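PDB 3FJU: carboxypeptidase A inhibitor, which inhibits carboxypeptidase A, acting as a secreted, disulfide-rich metalloprotease inhibitor. Local coordinates for residues B[43-46]-B[47-50]. Sequence-based numbering, arbitrary orientation.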
loop_
_atom_site.group_PDB
_atom_site.type_symbol
_atom_site.label_atom_id
_atom_site.label_comp_id
_atom_site.label_asym_id
_atom_site.label_seq_id
_atom_site.Cartn_x
_atom_site.Cartn_y
_atom_site.Cartn_z
ATOM N N SER B 43 2.923 3.922 -25.362
ATOM C CA SER B 43 4.097 4.143 -24.510
ATOM C C SER B 43 3.810 5.200 -23.458
ATOM O O SER B 43 2.761 5.851 -23.503
ATOM C CB SER B 43 5.307 4.575 -25.351
ATOM O OG SER B 43 5.144 5.890 -25.842
ATOM N N ASN B 44 4.753 5.398 -22.533
ATOM C CA ASN B 44 4.603 6.397 -21.457
ATOM C C ASN B 44 4.269 7.791 -21.988
ATOM O O ASN B 44 3.545 8.558 -21.349
ATOM C CB ASN B 44 5.861 6.489 -20.569
ATOM C CG ASN B 44 6.025 5.299 -19.621
ATOM O OD1 ASN B 44 5.154 4.454 -19.508
ATOM N ND2 ASN B 44 7.176 5.222 -18.968
ATOM N N ASN B 45 4.810 8.117 -23.162
ATOM C CA ASN B 45 4.582 9.414 -23.789
ATOM C C ASN B 45 3.091 9.712 -24.028
ATOM O O ASN B 45 2.665 10.861 -23.963
ATOM C CB ASN B 45 5.389 9.472 -25.085
ATOM C CG ASN B 45 5.510 10.868 -25.651
ATOM O OD1 ASN B 45 6.023 11.789 -25.012
ATOM N ND2 ASN B 45 5.078 11.012 -26.887
ATOM N N ASP B 46 2.294 8.669 -24.245
ATOM C CA ASP B 46 0.856 8.823 -24.464
ATOM C C ASP B 46 0.065 9.066 -23.168
ATOM O O ASP B 46 -1.165 9.178 -23.202
ATOM C CB ASP B 46 0.306 7.600 -25.199
ATOM C CG ASP B 46 1.073 7.284 -26.468
ATOM O OD1 ASP B 46 1.456 8.240 -27.169
ATOM O OD2 ASP B 46 1.291 6.086 -26.750
ATOM N N CYS B 47 0.766 9.167 -22.040
ATOM C CA CYS B 47 0.099 9.346 -20.737
ATOM C C CYS B 47 0.444 10.683 -20.040
ATOM O O CYS B 47 0.145 10.889 -18.853
ATOM C CB CYS B 47 0.412 8.146 -19.826
ATOM S SG CYS B 47 -0.171 6.551 -20.456
ATOM N N GLN B 48 1.004 11.614 -20.802
ATOM C CA GLN B 48 1.558 12.867 -20.257
ATOM C C GLN B 48 0.523 13.945 -19.890
ATOM O O GLN B 48 0.884 14.980 -19.309
ATOM C CB GLN B 48 2.604 13.446 -21.240
ATOM C CG GLN B 48 1.975 14.028 -22.522
ATOM C CD GLN B 48 3.000 14.605 -23.505
ATOM O OE1 GLN B 48 3.702 15.574 -23.189
ATOM N NE2 GLN B 48 3.073 14.023 -24.707
ATOM N N VAL B 49 -0.755 13.720 -20.203
ATOM C CA VAL B 49 -1.759 14.785 -20.023
ATOM C C VAL B 49 -2.029 15.072 -18.562
ATOM O O VAL B 49 -2.604 16.110 -18.233
ATOM C CB VAL B 49 -3.094 14.530 -20.762
ATOM C CG1 VAL B 49 -2.926 14.802 -22.251
ATOM C CG2 VAL B 49 -3.611 13.140 -20.501
ATOM N N TRP B 50 -1.643 14.144 -17.686
ATOM C CA TRP B 50 -1.798 14.377 -16.251
ATOM C C TRP B 50 -0.524 14.991 -15.689
ATOM O O TRP B 50 0.577 14.449 -15.863
ATOM C CB TRP B 50 -2.112 13.076 -15.505
ATOM C CG TRP B 50 -3.432 12.466 -15.868
ATOM C CD1 TRP B 50 -4.625 12.676 -15.241
ATOM C CD2 TRP B 50 -3.687 11.517 -16.915
ATOM N NE1 TRP B 50 -5.618 11.928 -15.834
ATOM C CE2 TRP B 50 -5.069 11.211 -16.871
ATOM C CE3 TRP B 50 -2.880 10.899 -17.886
ATOM C CZ2 TRP B 50 -5.666 10.314 -17.761
ATOM C CZ3 TRP B 50 -3.477 10.002 -18.770
ATOM C CH2 TRP B 50 -4.854 9.726 -18.699
HETATM O O HOH W 1 -1.380 12.105 -22.813
#
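With CG turned between its backbone N and carbonyl carbon (chi1 72°) and the chain extended beyond, Gln48 reaches back over the last turn toward Asn45, whose own CG lies anti to the backbone N (chi1 -166°). The two side chains run alongside each other and point the same way, their amide planes 49° apart. Gln48 NE2 gives Asn45 O a weak hydrogen bond of 3.3 Å, strongly bent, and the methylene CG of Gln48 also rests on that oxygen at 3.5 Å. A long, flexible amide suits this solvent-exposed position, where it can fold back on a backbone carbonyl.

The backbone makes a short 3-10 segment: Asp46 N donates to Ser43 O at 3.0 Å, and Cys47 N to Asn44 O at 2.9 Å, the latter from above the carbonyl plane and not on a lone pair. Cys47 CB sits 3.5 Å from Asn44 O, while SG is bonded to SG of Cys61, a crosslink that suits cysteine to this buried place. Asn44 OD1 accepts a hydrogen bond from Cys56 N, tying the turn to strand 55-57. The buried carboxylate of Asp46 folds back to the start of the turn, where its OD2 takes the N-H of Ser43 at 3.0 Å, from above the carboxylate plane, and that of Lys42; a short acid suits this position because it can gather both amides. At the far end, a water weakly links Asp46 O to Val49 N, and Asp46 O also receives Asn20 ND2.

The Asp46-Ser43 bond is the side-chain-to-backbone half of a capping box, heading a 3-10 segment that passes into a type I beta turn from Cys47 to Trp50; the Cys47-Cys61 disulfide ties it to strand 60-62 in this five-disulfide chain.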